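Soluble lytic murein transglycosylase (Escherichia coli, PDB 1QSA) cleaves the beta-1,4-glycosidic bonds between N-acetylmuramic acid and N-acetylglucosamine in peptidoglycan, leaving a 1,6-anhydro bond in the N-acetylmuramic acid residue. Local coordinates at residues A[159-164]-A[211-216]; A[501-506]-A[512-517]; A[352-357]-A[595-600]. All blocks are in the same frame, centred on the assembly; numbering follows the deposited sequence.

Following the chain from its N terminus, interaction 1 comes first: it closes a loop of 46 mostly helical residues by setting helix 154-166 beside helix 212-228 in the alpha-superhelix. Interaction 3 then opens at 352-357 and closes only at 595-600, so its loop of 237 residues contains interaction 2 whole. That inner contact is short in sequence: with only five residues between its segments, 512-517 folds back along helix 499-509 in the Slt-type domain. Interaction 3 joins helix 351-359 to the late helix 582-601. Interaction 1 lies across the chain's centre from the other two, whose own centres are 34 Å apart.

Interaction 1. Residues A[159-164]-A[211-216]; sequences ERIRLA and TDFTRQ. With SO4 (sulfate ion), chain N.
Arg162 crosses from helix 154-166 to Phe213 and Gln216 on helix 212-228. Arg162 CB sits 4.0 Å from Phe213 CE1, and CD packs on the Gln216 amide. The chain then bends at chi3 (70°), which carries the guanidinium back toward Glu159 one turn earlier. Arg162 NE gives a nearly straight bond to Glu159 OE1 (2.9 Å), and Arg162 NH2 meets Glu159 OE2 at 2.8 Å, a side-on, two-nitrogen salt bridge. Arg162 NH1 donates to Gln216 OE1 at 2.7 Å through a bent N-H...O angle of 135°. At the outer end Arg162 NH1 holds sulfate O3 at 3.0 Å and Arg162 NH2 holds sulfate O1 at 3.1 Å. Ile161 CG2 touches the edge of the Phe213 ring at CZ (3.8 Å), a ring that also rests on Ile187 and Ile191. Where they meet, segments 159-164 and 212-216 run nearly parallel, their axes 18° apart, as neighbours in the alpha-superhelix. Gln216 suits its place because its amide works at both ends: NE2 donates to Asp212, fixing the orientation in which OE1 meets the arginine. The Glu159 carboxylate probably offsets much of the positive charge, while the outward N-H bonds still suit an anion, here sulfate probably from the crystallisation liquor.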
loop_
_atom_site.group_PDB
_atom_site.type_symbol
_atom_site.label_atom_id
_atom_site.label_comp_id
_atom_site.label_asym_id
_atom_site.label_seq_id
_atom_site.Cartn_x
_atom_site.Cartn_y
_atom_site.Cartn_z
ATOM N N GLU A 159 -7.908 21.874 -17.188
ATOM C CA GLU A 159 -6.854 20.960 -16.742
ATOM C C GLU A 159 -7.338 20.032 -15.622
ATOM O O GLU A 159 -6.962 18.857 -15.571
ATOM C CB GLU A 159 -5.621 21.756 -16.294
ATOM C CG GLU A 159 -4.521 20.938 -15.606
ATOM C CD GLU A 159 -3.895 19.860 -16.489
ATOM O OE1 GLU A 159 -4.205 19.798 -17.703
ATOM O OE2 GLU A 159 -3.086 19.066 -15.954
ATOM N N ARG A 160 -8.164 20.548 -14.711
ATOM C CA ARG A 160 -8.664 19.681 -13.657
ATOM C C ARG A 160 -9.580 18.598 -14.232
ATOM O O ARG A 160 -9.612 17.477 -13.712
ATOM C CB ARG A 160 -9.384 20.455 -12.544
ATOM C CG ARG A 160 -9.647 19.541 -11.352
ATOM C CD ARG A 160 -10.248 20.244 -10.141
ATOM N NE ARG A 160 -10.249 19.330 -9.004
ATOM C CZ ARG A 160 -11.061 19.416 -7.957
ATOM N NH1 ARG A 160 -11.971 20.382 -7.893
ATOM N NH2 ARG A 160 -10.969 18.516 -6.977
ATOM N N ILE A 161 -10.335 18.934 -15.283
ATOM C CA ILE A 161 -11.217 17.954 -15.937
ATOM C C ILE A 161 -10.354 16.824 -16.517
ATOM O O ILE A 161 -10.659 15.638 -16.333
ATOM C CB ILE A 161 -12.083 18.611 -17.060
ATOM C CG1 ILE A 161 -13.148 19.514 -16.426
ATOM C CG2 ILE A 161 -12.710 17.531 -17.948
ATOM C CD1 ILE A 161 -14.069 20.197 -17.405
ATOM N N ARG A 162 -9.236 17.199 -17.144
ATOM C CA ARG A 162 -8.311 16.215 -17.715
ATOM C C ARG A 162 -7.739 15.329 -16.602
ATOM O O ARG A 162 -7.719 14.102 -16.721
ATOM C CB ARG A 162 -7.164 16.916 -18.459
ATOM C CG ARG A 162 -6.261 15.956 -19.242
ATOM C CD ARG A 162 -5.056 16.676 -19.842
ATOM N NE ARG A 162 -4.125 17.090 -18.796
ATOM C CZ ARG A 162 -3.152 16.326 -18.304
ATOM N NH1 ARG A 162 -2.935 15.118 -18.795
ATOM N NH2 ARG A 162 -2.366 16.782 -17.339
ATOM N N LEU A 163 -7.320 15.951 -15.500
ATOM C CA LEU A 163 -6.762 15.204 -14.368
ATOM C C LEU A 163 -7.798 14.275 -13.724
ATOM O O LEU A 163 -7.480 13.128 -13.359
ATOM C CB LEU A 163 -6.196 16.160 -13.303
ATOM C CG LEU A 163 -4.925 16.952 -13.659
ATOM C CD1 LEU A 163 -4.636 17.994 -12.579
ATOM C CD2 LEU A 163 -3.742 16.025 -13.831
ATOM N N ALA A 164 -9.032 14.761 -13.586
ATOM C CA ALA A 164 -10.100 13.956 -12.989
ATOM C C ALA A 164 -10.402 12.740 -13.881
ATOM O O ALA A 164 -10.586 11.629 -13.388
ATOM C CB ALA A 164 -11.367 14.808 -12.784
ATOM N N THR A 211 -7.749 18.128 -30.232
ATOM C CA THR A 211 -6.731 18.944 -29.585
ATOM C C THR A 211 -6.025 18.040 -28.582
ATOM O O THR A 211 -6.453 16.904 -28.354
ATOM C CB THR A 211 -7.358 20.117 -28.779
ATOM O OG1 THR A 211 -8.143 19.582 -27.706
ATOM C CG2 THR A 211 -8.255 20.987 -29.657
ATOM N N ASP A 212 -4.974 18.545 -27.943
ATOM C CA ASP A 212 -4.266 17.742 -26.955
ATOM C C ASP A 212 -5.258 17.312 -25.865
ATOM O O ASP A 212 -5.227 16.173 -25.384
ATOM C CB ASP A 212 -3.121 18.535 -26.340
ATOM C CG ASP A 212 -2.244 17.683 -25.451
ATOM O OD1 ASP A 212 -1.776 16.618 -25.920
ATOM O OD2 ASP A 212 -2.035 18.078 -24.281
ATOM N N PHE A 213 -6.178 18.210 -25.525
ATOM C CA PHE A 213 -7.182 17.914 -24.504
ATOM C C PHE A 213 -8.143 16.795 -24.920
ATOM O O PHE A 213 -8.279 15.793 -24.202
ATOM C CB PHE A 213 -7.988 19.178 -24.152
ATOM C CG PHE A 213 -9.110 18.925 -23.179
ATOM C CD1 PHE A 213 -8.838 18.732 -21.826
ATOM C CD2 PHE A 213 -10.434 18.846 -23.618
ATOM C CE1 PHE A 213 -9.874 18.461 -20.920
ATOM C CE2 PHE A 213 -11.480 18.576 -22.723
ATOM C CZ PHE A 213 -11.195 18.381 -21.362
ATOM N N THR A 214 -8.810 16.953 -26.066
ATOM C CA THR A 214 -9.774 15.945 -26.496
ATOM C C THR A 214 -9.136 14.601 -26.836
ATOM O O THR A 214 -9.776 13.559 -26.668
ATOM C CB THR A 214 -10.665 16.434 -27.648
ATOM O OG1 THR A 214 -9.839 16.821 -28.749
ATOM C CG2 THR A 214 -11.523 17.616 -27.193
ATOM N N ARG A 215 -7.862 14.620 -27.237
ATOM C CA ARG A 215 -7.164 13.376 -27.555
ATOM C C ARG A 215 -6.882 12.623 -26.255
ATOM O O ARG A 215 -7.101 11.417 -26.170
ATOM C CB ARG A 215 -5.866 13.653 -28.319
ATOM C CG ARG A 215 -6.114 14.059 -29.766
ATOM C CD ARG A 215 -4.840 14.519 -30.448
ATOM N NE ARG A 215 -5.131 15.039 -31.782
ATOM C CZ ARG A 215 -4.734 16.226 -32.235
ATOM N NH1 ARG A 215 -4.030 17.045 -31.457
ATOM N NH2 ARG A 215 -5.051 16.601 -33.471
ATOM N N GLN A 216 -6.444 13.348 -25.231
ATOM C CA GLN A 216 -6.166 12.715 -23.942
ATOM C C GLN A 216 -7.442 12.196 -23.281
ATOM O O GLN A 216 -7.440 11.116 -22.679
ATOM C CB GLN A 216 -5.437 13.669 -23.012
ATOM C CG GLN A 216 -4.021 13.956 -23.445
ATOM C CD GLN A 216 -3.239 14.583 -22.326
ATOM O OE1 GLN A 216 -3.172 14.032 -21.232
ATOM N NE2 GLN A 216 -2.692 15.762 -22.570
HETATM S S SO4 N . 0.348 14.223 -17.191
HETATM O O1 SO4 N . -0.495 14.642 -16.051
HETATM O O2 SO4 N . 1.410 13.319 -16.703
HETATM O O3 SO4 N . -0.483 13.521 -18.189
HETATM O O4 SO4 N . 0.964 15.411 -17.820
#

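Interaction 2. Residues A[501-506]-A[512-517]; sequences TATHTV and PGYSSP
The apolar contacts all converge on Tyr514, whose side chain lies along helix 499-509 and touches Val506 near its root and Ala502 near its tip. Val506 CG2 sits 3.8 Å from Tyr514 CB and equally near CD2, with the two side chains crossing at about a right angle. One helical turn earlier, Ala502 CB approaches the far end of the ring, 3.7 Å from Tyr514 CZ. Alanine suits this position because its lone methyl lets the phenol come close to the helix, while at Val506 it is the CG2 branch that packs against the tyrosine. Tyr514 reaches both residues because its CG is anti to the backbone N (chi1 -176°), which turns the ring to the helix. Both segments belong to the lysozyme-like Slt-type domain, where the loop after helix 499-509 doubles back over it before helix 523-540 begins; Ile529 of that next helix touches both Val506 and Tyr514. Were Tyr514 cut back to an alanine, the ring that covers Ala502 would be gone, and a gap would probably open there, with Val506 keeping at most its contact to CB. The tyrosine hydroxyl has a methyl close by, Ala502 CB lying 3.4 Å from Tyr514 OH. Polar bonds act within each partner. On the helix, Thr501 O accepts from both Thr505 N (2.8 Å) and Thr505 OG1 (2.8 Å), which arrive from opposite faces of the carbonyl plane. In the loop, the Gln519 amide serves Ser515 N and Ser516 N through its oxygen and Gly513 O through its nitrogen.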
loop_
_atom_site.group_PDB
_atom_site.type_symbol
_atom_site.label_atom_id
_atom_site.label_comp_id
_atom_site.label_asym_id
_atom_site.label_seq_id
_atom_site.Cartn_x
_atom_site.Cartn_y
_atom_site.Cartn_z
ATOM N N THR A 501 -14.134 -13.970 6.016
ATOM C CA THR A 501 -13.249 -15.122 6.090
ATOM C C THR A 501 -13.265 -15.728 7.492
ATOM O O THR A 501 -13.279 -16.949 7.640
ATOM C CB THR A 501 -11.817 -14.724 5.761
ATOM O OG1 THR A 501 -11.801 -14.083 4.482
ATOM C CG2 THR A 501 -10.919 -15.951 5.735
ATOM N N ALA A 502 -13.236 -14.873 8.515
ATOM C CA ALA A 502 -13.260 -15.343 9.902
ATOM C C ALA A 502 -14.537 -16.141 10.177
ATOM O O ALA A 502 -14.495 -17.254 10.708
ATOM C CB ALA A 502 -13.147 -14.152 10.874
ATOM N N THR A 503 -15.676 -15.569 9.792
ATOM C CA THR A 503 -16.969 -16.217 9.988
ATOM C C THR A 503 -17.023 -17.566 9.267
ATOM O O THR A 503 -17.429 -18.581 9.845
ATOM C CB THR A 503 -18.112 -15.306 9.476
ATOM O OG1 THR A 503 -18.130 -14.100 10.242
ATOM C CG2 THR A 503 -19.461 -15.999 9.620
ATOM N N HIS A 504 -16.564 -17.587 8.018
ATOM C CA HIS A 504 -16.562 -18.803 7.216
ATOM C C HIS A 504 -15.626 -19.874 7.788
ATOM O O HIS A 504 -15.967 -21.053 7.828
ATOM C CB HIS A 504 -16.172 -18.455 5.776
ATOM C CG HIS A 504 -16.356 -19.580 4.808
ATOM N ND1 HIS A 504 -15.497 -19.799 3.751
ATOM C CD2 HIS A 504 -17.316 -20.532 4.716
ATOM C CE1 HIS A 504 -15.922 -20.834 3.048
ATOM N NE2 HIS A 504 -17.023 -21.296 3.613
ATOM N N THR A 505 -14.465 -19.444 8.282
ATOM C CA THR A 505 -13.465 -20.350 8.857
ATOM C C THR A 505 -13.963 -20.968 10.167
ATOM O O THR A 505 -13.832 -22.170 10.399
ATOM C CB THR A 505 -12.127 -19.591 9.091
ATOM O OG1 THR A 505 -11.581 -19.206 7.823
ATOM C CG2 THR A 505 -11.119 -20.470 9.817
ATOM N N VAL A 506 -14.530 -20.130 11.026
ATOM C CA VAL A 506 -15.068 -20.584 12.302
ATOM C C VAL A 506 -16.166 -21.631 12.076
ATOM O O VAL A 506 -16.245 -22.612 12.812
ATOM C CB VAL A 506 -15.579 -19.363 13.105
ATOM C CG1 VAL A 506 -16.553 -19.763 14.192
ATOM C CG2 VAL A 506 -14.368 -18.602 13.667
ATOM N N PRO A 512 -14.849 -22.623 18.481
ATOM C CA PRO A 512 -15.705 -21.995 19.488
ATOM C C PRO A 512 -15.251 -20.595 19.919
ATOM O O PRO A 512 -14.094 -20.216 19.720
ATOM C CB PRO A 512 -15.582 -22.958 20.670
ATOM C CG PRO A 512 -14.145 -23.374 20.606
ATOM C CD PRO A 512 -13.836 -23.496 19.110
ATOM N N GLY A 513 -16.186 -19.842 20.493
ATOM C CA GLY A 513 -15.883 -18.531 21.044
ATOM C C GLY A 513 -15.775 -17.272 20.222
ATOM O O GLY A 513 -15.455 -16.221 20.781
ATOM N N TYR A 514 -16.073 -17.346 18.932
ATOM C CA TYR A 514 -15.987 -16.176 18.069
ATOM C C TYR A 514 -17.358 -15.549 17.781
ATOM O O TYR A 514 -18.227 -16.181 17.181
ATOM C CB TYR A 514 -15.292 -16.555 16.751
ATOM C CG TYR A 514 -15.069 -15.381 15.825
ATOM C CD1 TYR A 514 -14.083 -14.428 16.105
ATOM C CD2 TYR A 514 -15.836 -15.215 14.668
ATOM C CE1 TYR A 514 -13.865 -13.347 15.256
ATOM C CE2 TYR A 514 -15.626 -14.126 13.813
ATOM C CZ TYR A 514 -14.638 -13.202 14.118
ATOM O OH TYR A 514 -14.406 -12.135 13.277
ATOM N N SER A 515 -17.522 -14.283 18.150
ATOM C CA SER A 515 -18.787 -13.585 17.921
ATOM C C SER A 515 -18.686 -12.190 17.292
ATOM O O SER A 515 -19.696 -11.654 16.839
ATOM C CB SER A 515 -19.586 -13.498 19.231
ATOM O OG SER A 515 -18.865 -12.793 20.229
ATOM N N SER A 516 -17.482 -11.620 17.208
ATOM C CA SER A 516 -17.333 -10.276 16.646
ATOM C C SER A 516 -15.960 -10.038 16.003
ATOM O O SER A 516 -14.946 -10.482 16.532
ATOM C CB SER A 516 -17.567 -9.257 17.769
ATOM O OG SER A 516 -17.076 -7.973 17.447
ATOM N N PRO A 517 -15.916 -9.306 14.872
ATOM C CA PRO A 517 -14.660 -9.011 14.169
ATOM C C PRO A 517 -13.657 -8.271 15.045
ATOM O O PRO A 517 -12.459 -8.297 14.774
ATOM C CB PRO A 517 -15.106 -8.134 12.995
ATOM C CG PRO A 517 -16.517 -8.517 12.770
ATOM C CD PRO A 517 -17.065 -8.728 14.155
#

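Interaction 3. Residues A[352-357]-A[595-600]; sequences YPMVAA and DAYYRY. With SO4 (sulfate ion), chain B.
A single methionine spans this contact: Met354 on helix 351-359 reaches Ala596 and Tyr597 on helix 582-601, although the nearest CA atoms, those of Met354 and Ala596, are 8.9 Å apart. Its CG lies anti to the carbonyl carbon (chi1 -66°), and the extended chain beyond CG carries SD and CE across to helix 582-601. Met354 SD rests 3.9 Å from Ala596 CB, a methyl small enough to leave room for the sulfur. Met354 CE goes on to the Tyr597 ring and approaches it obliquely; its separation of 3.3 Å from Tyr597 CE1 is short, but Met354 has two conformers, so this closeness is doubtful. A long, unbranched methionine suits the span, with sulfur and methyl at its end as the touching atoms. Helix 582-601 also packs on helix 468-479, which carries Glu478, the predicted active-site residue: Asp595 touches Tyr470 and Ala473 there. On the other side, helix 351-359 is embedded among helices 319-331 and 335-346, so the contact joins two helices far apart in sequence. Tyr597 also meets the ring of Phe449 and points its hydroxyl at a sulfate, with Tyr597 OH 2.9 Å from sulfate O2 and 3.1 Å from sulfate O1. Arg448 bonds to the same ion. The chemistry is therefore divided along the tyrosine: its ring carbons CE1 and CZ meet the methionine methyl, while its hydroxyl, with Arg448, makes a place for an anion, here a sulfate probably from the crystallisation liquor.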
loop_
_atom_site.group_PDB
_atom_site.type_symbol
_atom_site.label_atom_id
_atom_site.label_comp_id
_atom_site.label_asym_id
_atom_site.label_seq_id
_atom_site.Cartn_x
_atom_site.Cartn_y
_atom_site.Cartn_z
ATOM N N TYR A 352 14.797 -14.176 -5.805
ATOM C CA TYR A 352 15.617 -14.712 -6.903
ATOM C C TYR A 352 17.013 -15.167 -6.479
ATOM O O TYR A 352 17.505 -16.176 -6.984
ATOM C CB TYR A 352 15.589 -13.805 -8.131
ATOM C CG TYR A 352 14.407 -14.129 -9.016
ATOM C CD1 TYR A 352 14.414 -15.283 -9.791
ATOM C CD2 TYR A 352 13.277 -13.305 -9.058
ATOM C CE1 TYR A 352 13.335 -15.620 -10.590
ATOM C CE2 TYR A 352 12.175 -13.633 -9.859
ATOM C CZ TYR A 352 12.224 -14.800 -10.624
ATOM O OH TYR A 352 11.184 -15.178 -11.421
ATOM N N PRO A 353 17.694 -14.404 -5.602
ATOM C CA PRO A 353 19.015 -14.871 -5.174
ATOM C C PRO A 353 18.865 -16.271 -4.552
ATOM O O PRO A 353 19.712 -17.141 -4.746
ATOM C CB PRO A 353 19.400 -13.825 -4.125
ATOM C CG PRO A 353 18.898 -12.587 -4.731
ATOM C CD PRO A 353 17.529 -12.973 -5.285
ATOM N N MET A 354 17.765 -16.508 -3.826
ATOM C CA MET A 354 17.528 -17.822 -3.215
ATOM C C MET A 354 17.164 -18.893 -4.258
ATOM O O MET A 354 17.531 -20.067 -4.114
ATOM C CB MET A 354 16.369 -17.737 -2.209
ATOM C CG MET A 354 16.620 -16.883 -0.985
ATOM S SD MET A 354 15.138 -16.834 0.072
ATOM C CE MET A 354 15.665 -15.627 1.280
ATOM N N VAL A 355 16.423 -18.483 -5.286
ATOM C CA VAL A 355 16.066 -19.384 -6.372
ATOM C C VAL A 355 17.380 -19.816 -7.050
ATOM O O VAL A 355 17.588 -21.007 -7.338
ATOM C CB VAL A 355 15.188 -18.693 -7.445
ATOM C CG1 VAL A 355 15.114 -19.564 -8.691
ATOM C CG2 VAL A 355 13.767 -18.449 -6.927
ATOM N N ALA A 356 18.249 -18.840 -7.287
ATOM C CA ALA A 356 19.529 -19.069 -7.949
ATOM C C ALA A 356 20.347 -20.121 -7.221
ATOM O O ALA A 356 20.866 -21.042 -7.851
ATOM C CB ALA A 356 20.305 -17.753 -8.092
ATOM N N ALA A 357 20.430 -20.001 -5.895
ATOM C CA ALA A 357 21.165 -20.960 -5.077
ATOM C C ALA A 357 20.571 -22.372 -5.211
ATOM O O ALA A 357 21.306 -23.340 -5.430
ATOM C CB ALA A 357 21.156 -20.515 -3.624
ATOM N N ASP A 595 9.768 -17.114 4.794
ATOM C CA ASP A 595 9.714 -18.448 5.397
ATOM C C ASP A 595 11.164 -18.957 5.537
ATOM O O ASP A 595 11.537 -19.493 6.581
ATOM C CB ASP A 595 8.846 -19.395 4.546
ATOM C CG ASP A 595 8.430 -20.645 5.306
ATOM O OD1 ASP A 595 8.869 -20.796 6.459
ATOM O OD2 ASP A 595 7.659 -21.469 4.773
ATOM N N ALA A 596 11.992 -18.726 4.519
ATOM C CA ALA A 596 13.403 -19.134 4.593
ATOM C C ALA A 596 14.113 -18.400 5.745
ATOM O O ALA A 596 14.847 -19.028 6.518
ATOM C CB ALA A 596 14.111 -18.875 3.270
ATOM N N TYR A 597 13.860 -17.098 5.896
ATOM C CA TYR A 597 14.472 -16.341 6.991
ATOM C C TYR A 597 14.017 -16.916 8.332
ATOM O O TYR A 597 14.827 -17.106 9.229
ATOM C CB TYR A 597 14.079 -14.866 6.936
ATOM C CG TYR A 597 14.547 -14.121 5.717
ATOM C CD1 TYR A 597 15.731 -14.464 5.072
ATOM C CD2 TYR A 597 13.787 -13.063 5.195
ATOM C CE1 TYR A 597 16.155 -13.773 3.935
ATOM C CE2 TYR A 597 14.194 -12.378 4.063
ATOM C CZ TYR A 597 15.380 -12.741 3.436
ATOM O OH TYR A 597 15.771 -12.089 2.299
ATOM N N TYR A 598 12.719 -17.207 8.460
ATOM C CA TYR A 598 12.201 -17.772 9.701
ATOM C C TYR A 598 12.795 -19.129 10.010
ATOM O O TYR A 598 13.154 -19.407 11.159
ATOM C CB TYR A 598 10.663 -17.779 9.713
ATOM C CG TYR A 598 10.133 -16.458 10.239
ATOM C CD1 TYR A 598 10.321 -16.109 11.575
ATOM C CD2 TYR A 598 9.571 -15.506 9.390
ATOM C CE1 TYR A 598 9.977 -14.835 12.057
ATOM C CE2 TYR A 598 9.224 -14.218 9.866
ATOM C CZ TYR A 598 9.439 -13.894 11.191
ATOM O OH TYR A 598 9.194 -12.609 11.639
ATOM N N ARG A 599 12.951 -19.961 8.986
ATOM C CA ARG A 599 13.557 -21.273 9.183
ATOM C C ARG A 599 14.982 -21.071 9.696
ATOM O O ARG A 599 15.388 -21.732 10.647
ATOM C CB ARG A 599 13.543 -22.089 7.882
ATOM C CG ARG A 599 12.161 -22.698 7.610
ATOM C CD ARG A 599 12.090 -23.407 6.267
ATOM N NE ARG A 599 13.130 -24.432 6.143
ATOM C CZ ARG A 599 13.076 -25.646 6.692
ATOM N NH1 ARG A 599 12.014 -26.031 7.402
ATOM N NH2 ARG A 599 14.086 -26.490 6.518
ATOM N N TYR A 600 15.700 -20.104 9.127
ATOM C CA TYR A 600 17.064 -19.837 9.559
ATOM C C TYR A 600 17.117 -19.470 11.043
ATOM O O TYR A 600 17.902 -20.051 11.802
ATOM C CB TYR A 600 17.712 -18.724 8.723
ATOM C CG TYR A 600 19.094 -18.370 9.225
ATOM C CD1 TYR A 600 20.201 -19.130 8.857
ATOM C CD2 TYR A 600 19.281 -17.314 10.122
ATOM C CE1 TYR A 600 21.463 -18.847 9.373
ATOM C CE2 TYR A 600 20.537 -17.029 10.646
ATOM C CZ TYR A 600 21.617 -17.798 10.266
ATOM O OH TYR A 600 22.863 -17.513 10.775
HETATM S S SO4 B . 13.909 -9.224 1.267
HETATM O O1 SO4 B . 13.434 -10.577 0.916
HETATM O O2 SO4 B . 14.966 -9.327 2.293
HETATM O O3 SO4 B . 14.459 -8.601 0.050
HETATM O O4 SO4 B . 12.801 -8.392 1.768
#